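Side-chain contacts in TRAP dicarboxylate transporter, DctP subunit (Sulfurospirillum deleyianum, PDB 4OVS), which probably captures dicarboxylates such as succinate in the periplasm for delivery to a TRAP transporter: residues 190-195 with 217-222; 213-218 with 280-285. One frame throughout, in Å; residues are numbered along the deposited sequence.

Interaction 1. Residues 190-195 with 217-222; sequences LPFSEV and KKFNEV
Beside the succinate pocket of this solute-binding protein, Phe192, in the loop after strand 186-189, and Val195, at the start of helix 195-200, pack against Lys217 and Phe219, just beyond helix 211-216. Phe219 lies at the centre. Over one face of its ring stands Val195 CG1, which makes a CH-pi contact 3.9 Å from the ring centroid and 30° off the normal. The touch is close, with Val195 CG1 3.4 Å from Phe219 CZ. The opposite face is taken, toward its rim, by CB of Lys217, two residues earlier in the chain, 3.6 Å from the ring plane, and the aromatic plate is thereby held between two aliphatic groups. A valine suits this place because its branch at CB sets a methyl over the ring at short reach.

Phe192 approaches Phe219 at the ring edge, its CE1 lying 3.9 Å from Phe219 CZ. The two ring planes are turned 74° apart, with centroids separated by 5.9 Å, an oblique pairing. A chi1 of -166° puts the Phe192 ring opposite its backbone N, where its far end meets Lys217, Phe192 CZ lying 3.8 Å from Lys217 CG. The lysine stem bends twice, at chi2 and chi3, which brings its CD and CE alongside Phe192 CE2 before the amine passes on to a hydrogen bond with Asn66 OD1. Lysine therefore serves twice, its methylenes as oily packing and its ammonium as a polar anchor. Outside the pair, Asp72 accepts the Phe192 backbone N-H and Arg169 NE binds the Leu190 carbonyl.

The joint across these segments is thus made by carbon alone. Being apolar, it rests on dispersion and shape fit, and it places Phe192 with its side chain about 3 Å from bound succinate.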
loop_
_atom_site.group_PDB
_atom_site.type_symbol
_atom_site.label_atom_id
_atom_site.label_comp_id
_atom_site.label_asym_id
_atom_site.label_seq_id
_atom_site.Cartn_x
_atom_site.Cartn_y
_atom_site.Cartn_z
ATOM N N LEU A 190 7.102 6.398 10.173
ATOM C CA LEU A 190 6.176 7.513 10.387
ATOM C C LEU A 190 4.822 7.180 9.761
ATOM O O LEU A 190 4.755 6.450 8.791
ATOM C CB LEU A 190 6.722 8.826 9.758
ATOM C CG LEU A 190 7.974 9.455 10.370
ATOM C CD1 LEU A 190 8.489 10.624 9.529
ATOM C CD2 LEU A 190 7.688 9.947 11.759
ATOM N N PRO A 191 3.735 7.696 10.333
ATOM C CA PRO A 191 2.422 7.430 9.749
ATOM C C PRO A 191 2.326 8.145 8.387
ATOM O O PRO A 191 2.953 9.219 8.190
ATOM C CB PRO A 191 1.456 8.085 10.729
ATOM C CG PRO A 191 2.271 8.521 11.917
ATOM C CD PRO A 191 3.672 8.634 11.469
ATOM N N PHE A 192 1.556 7.588 7.470
ATOM C CA PHE A 192 1.405 8.188 6.144
ATOM C C PHE A 192 1.086 9.715 6.227
ATOM O O PHE A 192 1.606 10.511 5.446
ATOM C CB PHE A 192 0.355 7.410 5.318
ATOM C CG PHE A 192 0.350 7.729 3.837
ATOM C CD1 PHE A 192 1.460 7.455 3.031
ATOM C CD2 PHE A 192 -0.792 8.244 3.233
ATOM C CE1 PHE A 192 1.460 7.764 1.621
ATOM C CE2 PHE A 192 -0.788 8.565 1.880
ATOM C CZ PHE A 192 0.334 8.286 1.057
ATOM N N SER A 193 0.244 10.142 7.152
ATOM C CA SER A 193 -0.195 11.547 7.121
ATOM C C SER A 193 0.910 12.572 7.419
ATOM O O SER A 193 0.715 13.789 7.207
ATOM C CB SER A 193 -1.341 11.777 8.108
ATOM O OG SER A 193 -0.895 11.639 9.431
ATOM N N GLU A 194 2.055 12.093 7.920
ATOM C CA GLU A 194 3.137 12.967 8.360
ATOM C C GLU A 194 4.291 13.012 7.346
ATOM O O GLU A 194 5.261 13.750 7.529
ATOM C CB GLU A 194 3.663 12.515 9.749
ATOM C CG GLU A 194 2.649 12.670 10.880
ATOM C CD GLU A 194 3.151 12.232 12.269
ATOM O OE1 GLU A 194 4.364 12.020 12.471
ATOM O OE2 GLU A 194 2.309 12.085 13.190
ATOM N N VAL A 195 4.183 12.226 6.285
ATOM C CA VAL A 195 5.277 12.062 5.343
ATOM C C VAL A 195 5.630 13.344 4.587
ATOM O O VAL A 195 6.778 13.674 4.507
ATOM C CB VAL A 195 4.984 10.947 4.356
ATOM C CG1 VAL A 195 6.058 10.844 3.310
ATOM C CG2 VAL A 195 4.870 9.603 5.105
ATOM N N LYS A 217 -0.118 13.126 -3.119
ATOM C CA LYS A 217 0.173 13.732 -1.848
ATOM C C LYS A 217 1.237 14.792 -1.954
ATOM O O LYS A 217 1.681 15.264 -0.940
ATOM C CB LYS A 217 0.665 12.731 -0.819
ATOM C CG LYS A 217 -0.291 11.644 -0.526
ATOM C CD LYS A 217 -1.596 12.185 0.116
ATOM C CE LYS A 217 -1.448 12.618 1.535
ATOM N NZ LYS A 217 -2.804 12.918 2.029
ATOM N N LYS A 218 1.673 15.112 -3.178
ATOM C CA LYS A 218 2.595 16.193 -3.458
ATOM C C LYS A 218 3.978 15.944 -2.938
ATOM O O LYS A 218 4.727 16.886 -2.698
ATOM C CB LYS A 218 2.039 17.509 -2.973
ATOM C CG LYS A 218 0.607 17.675 -3.460
ATOM C CD LYS A 218 0.175 19.112 -3.487
ATOM C CE LYS A 218 -1.337 19.225 -3.685
ATOM N NZ LYS A 218 -1.801 18.645 -4.991
ATOM N N PHE A 219 4.337 14.667 -2.805
ATOM C CA PHE A 219 5.695 14.335 -2.363
ATOM C C PHE A 219 6.679 14.804 -3.439
ATOM O O PHE A 219 7.853 15.106 -3.158
ATOM C CB PHE A 219 5.862 12.850 -2.181
ATOM C CG PHE A 219 5.022 12.240 -1.057
ATOM C CD1 PHE A 219 4.477 13.004 -0.030
ATOM C CD2 PHE A 219 4.801 10.864 -1.042
ATOM C CE1 PHE A 219 3.763 12.392 0.996
ATOM C CE2 PHE A 219 4.086 10.238 -0.021
ATOM C CZ PHE A 219 3.545 11.004 0.982
ATOM N N ASN A 220 6.196 14.840 -4.680
ATOM C CA ASN A 220 6.981 15.385 -5.788
ATOM C C ASN A 220 7.428 16.831 -5.561
ATOM O O ASN A 220 8.461 17.248 -6.074
ATOM C CB ASN A 220 6.208 15.306 -7.090
ATOM C CG ASN A 220 4.904 16.051 -7.044
ATOM O OD1 ASN A 220 4.035 15.777 -6.202
ATOM N ND2 ASN A 220 4.744 16.993 -7.953
ATOM N N GLU A 221 6.654 17.594 -4.797
ATOM C CA GLU A 221 6.957 18.992 -4.575
ATOM C C GLU A 221 7.987 19.167 -3.487
ATOM O O GLU A 221 8.568 20.250 -3.333
ATOM C CB GLU A 221 5.666 19.775 -4.272
ATOM C CG GLU A 221 4.725 19.648 -5.425
ATOM C CD GLU A 221 3.497 20.512 -5.307
ATOM O OE1 GLU A 221 2.751 20.639 -6.313
ATOM O OE2 GLU A 221 3.273 21.031 -4.216
ATOM N N VAL A 222 8.227 18.108 -2.724
ATOM C CA VAL A 222 9.200 18.172 -1.637
ATOM C C VAL A 222 10.340 17.148 -1.779
ATOM O O VAL A 222 11.006 16.832 -0.806
ATOM C CB VAL A 222 8.515 18.058 -0.244
ATOM C CG1 VAL A 222 7.744 19.336 0.060
ATOM C CG2 VAL A 222 7.597 16.853 -0.200
#

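Interaction 2. Residues 213-218 with 280-285; sequences NFYTKK and AKISEY
Phe214 makes the first touch with helix 253-289, turning the edge of its ring to Ile282, so that Phe214 CD2 lies 3.9 Å from Ile282 CD1. Both residues are apolar and buried, which suits an aromatic edge and a methyl that meet beside Leu226 of strand 225-227, on which both side chains also rest.

Tyr215, next along, carries most of the contact. The side chain leaves its helix opposite its own N (chi1 -178°), which carries the ring across to the long helix. There it spreads under Lys281, whose CB stands over one face, 3.8 Å from the centroid and 18° off the normal, a CH-pi contact. Farther along the lysine stem, Lys281 CD comes within 3.7 Å of Tyr215 CE2 before the chain bends at chi4. Ile282 approaches the ring obliquely and runs past it in the opposite direction, with Ile282 CG1 3.7 Å from Tyr215 CD1. The phenol has a polar task as well: a water lies 3.0 Å from Tyr215 OH and donates to Lys281 O at 2.7 Å. That carbonyl also accepts the helical N-H of Tyr285, so two donors share it. Cut back to an alanine, this position is likely to lose the ring under Lys281 CB and CD and its touch on Ile282 CG1, and to leave the bridging water without its phenol partner.

At Lys217 the chain leaves helical geometry, ending the short helix. What results is a short helix laid against a much longer one, 253-289, as in the DctP-type solute-binding fold, where a long helix spans both lobes.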
loop_
_atom_site.group_PDB
_atom_site.type_symbol
_atom_site.label_atom_id
_atom_site.label_comp_id
_atom_site.label_asym_id
_atom_site.label_seq_id
_atom_site.Cartn_x
_atom_site.Cartn_y
_atom_site.Cartn_z
ATOM N N ASN A 213 0.689 7.556 -4.864
ATOM C CA ASN A 213 0.857 8.355 -3.657
ATOM C C ASN A 213 1.878 9.500 -3.821
ATOM O O ASN A 213 1.695 10.586 -3.271
ATOM C CB ASN A 213 1.269 7.464 -2.501
ATOM C CG ASN A 213 0.145 6.575 -2.023
ATOM O OD1 ASN A 213 -1.043 6.833 -2.258
ATOM N ND2 ASN A 213 0.509 5.536 -1.308
ATOM N N PHE A 214 2.935 9.246 -4.574
ATOM C CA PHE A 214 3.988 10.225 -4.796
ATOM C C PHE A 214 3.416 11.531 -5.339
ATOM O O PHE A 214 3.768 12.587 -4.864
ATOM C CB PHE A 214 5.048 9.662 -5.741
ATOM C CG PHE A 214 6.288 10.486 -5.842
ATOM C CD1 PHE A 214 7.212 10.501 -4.821
ATOM C CD2 PHE A 214 6.547 11.215 -6.992
ATOM C CE1 PHE A 214 8.373 11.278 -4.910
ATOM C CE2 PHE A 214 7.705 12.006 -7.097
ATOM C CZ PHE A 214 8.619 12.028 -6.063
ATOM N N TYR A 215 2.506 11.469 -6.299
ATOM C CA TYR A 215 1.984 12.704 -6.895
ATOM C C TYR A 215 0.772 13.280 -6.170
ATOM O O TYR A 215 0.711 14.462 -5.904
ATOM C CB TYR A 215 1.670 12.491 -8.384
ATOM C CG TYR A 215 1.170 13.709 -9.104
ATOM C CD1 TYR A 215 2.053 14.605 -9.661
ATOM C CD2 TYR A 215 -0.172 13.953 -9.240
ATOM C CE1 TYR A 215 1.607 15.753 -10.332
ATOM C CE2 TYR A 215 -0.637 15.092 -9.914
ATOM C CZ TYR A 215 0.262 15.969 -10.459
ATOM O OH TYR A 215 -0.176 17.078 -11.118
ATOM N N THR A 216 -0.195 12.445 -5.847
ATOM C CA THR A 216 -1.420 12.881 -5.189
ATOM C C THR A 216 -1.213 13.472 -3.806
ATOM O O THR A 216 -2.023 14.291 -3.392
ATOM C CB THR A 216 -2.467 11.786 -5.071
ATOM O OG1 THR A 216 -1.962 10.705 -4.273
ATOM C CG2 THR A 216 -2.852 11.291 -6.478
ATOM N N LYS A 217 -0.118 13.126 -3.119
ATOM C CA LYS A 217 0.173 13.732 -1.848
ATOM C C LYS A 217 1.237 14.792 -1.954
ATOM O O LYS A 217 1.681 15.264 -0.940
ATOM C CB LYS A 217 0.665 12.731 -0.819
ATOM C CG LYS A 217 -0.291 11.644 -0.526
ATOM C CD LYS A 217 -1.596 12.185 0.116
ATOM C CE LYS A 217 -1.448 12.618 1.535
ATOM N NZ LYS A 217 -2.804 12.918 2.029
ATOM N N LYS A 218 1.673 15.112 -3.178
ATOM C CA LYS A 218 2.595 16.193 -3.458
ATOM C C LYS A 218 3.978 15.944 -2.938
ATOM O O LYS A 218 4.727 16.886 -2.698
ATOM C CB LYS A 218 2.039 17.509 -2.973
ATOM C CG LYS A 218 0.607 17.675 -3.460
ATOM C CD LYS A 218 0.175 19.112 -3.487
ATOM C CE LYS A 218 -1.337 19.225 -3.685
ATOM N NZ LYS A 218 -1.801 18.645 -4.991
ATOM N N ALA A 280 3.217 10.605 -16.474
ATOM C CA ALA A 280 3.037 11.806 -17.286
ATOM C C ALA A 280 2.913 13.065 -16.407
ATOM O O ALA A 280 3.480 14.107 -16.705
ATOM C CB ALA A 280 1.825 11.661 -18.157
ATOM N N LYS A 281 2.154 12.986 -15.329
ATOM C CA LYS A 281 1.960 14.177 -14.490
ATOM C C LYS A 281 3.235 14.569 -13.743
ATOM O O LYS A 281 3.588 15.761 -13.621
ATOM C CB LYS A 281 0.805 13.952 -13.512
ATOM C CG LYS A 281 -0.586 13.995 -14.132
ATOM C CD LYS A 281 -1.614 13.441 -13.130
ATOM C CE LYS A 281 -3.075 13.418 -13.645
ATOM N NZ LYS A 281 -3.440 14.718 -14.260
ATOM N N ILE A 282 3.946 13.577 -13.227
ATOM C CA ILE A 282 5.209 13.852 -12.557
ATOM C C ILE A 282 6.239 14.438 -13.542
ATOM O O ILE A 282 6.987 15.370 -13.208
ATOM C CB ILE A 282 5.677 12.585 -11.853
ATOM C CG1 ILE A 282 4.664 12.243 -10.790
ATOM C CG2 ILE A 282 7.089 12.712 -11.255
ATOM C CD1 ILE A 282 4.718 10.869 -10.394
ATOM N N SER A 283 6.252 13.921 -14.768
ATOM C CA SER A 283 7.175 14.380 -15.802
ATOM C C SER A 283 6.912 15.812 -16.216
ATOM O O SER A 283 7.850 16.590 -16.378
ATOM C CB SER A 283 7.075 13.452 -17.017
ATOM O OG SER A 283 7.612 12.180 -16.702
ATOM N N GLU A 284 5.640 16.167 -16.360
ATOM C CA GLU A 284 5.294 17.525 -16.705
ATOM C C GLU A 284 5.691 18.479 -15.561
ATOM O O GLU A 284 6.228 19.575 -15.791
ATOM C CB GLU A 284 3.805 17.637 -17.004
ATOM C CG GLU A 284 3.413 19.028 -17.486
ATOM C CD GLU A 284 3.315 19.157 -19.026
ATOM O OE1 GLU A 284 4.312 18.815 -19.717
ATOM O OE2 GLU A 284 2.264 19.640 -19.544
ATOM N N TYR A 285 5.463 18.045 -14.330
ATOM C CA TYR A 285 5.838 18.833 -13.167
ATOM C C TYR A 285 7.364 19.083 -13.142
ATOM O O TYR A 285 7.841 20.186 -12.817
ATOM C CB TYR A 285 5.383 18.147 -11.875
ATOM C CG TYR A 285 6.104 18.726 -10.712
ATOM C CD1 TYR A 285 5.702 19.925 -10.148
ATOM C CD2 TYR A 285 7.241 18.120 -10.221
ATOM C CE1 TYR A 285 6.407 20.512 -9.071
ATOM C CE2 TYR A 285 7.942 18.677 -9.179
ATOM C CZ TYR A 285 7.545 19.877 -8.627
ATOM O OH TYR A 285 8.275 20.399 -7.583
HETATM O O HOH W 1 1.644 17.622 -13.496
#

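Overall arrangement
Interactions 1 and 2 share Lys217 and Lys218, and their centres lie 12 Å apart, so helix 211-216 and the turn after it mediate between pocket and long helix. The two contacts also touch directly: Phe219 CB is 3.4 Å from Phe214 O, and Asn220 O is 3.5 Å from Tyr285 CE2. Nearer the ligand, Phe192 CZ of interaction 1 lies 3.5 Å from CG of Asn213, whose ND2 hydrogen-bonds succinate. Segment 213-218 of interaction 2 thus has two roles: Asn213 faces the succinate, while Phe214 and Tyr215 meet helix 253-289. Interaction 1 borders the same pocket through Phe192.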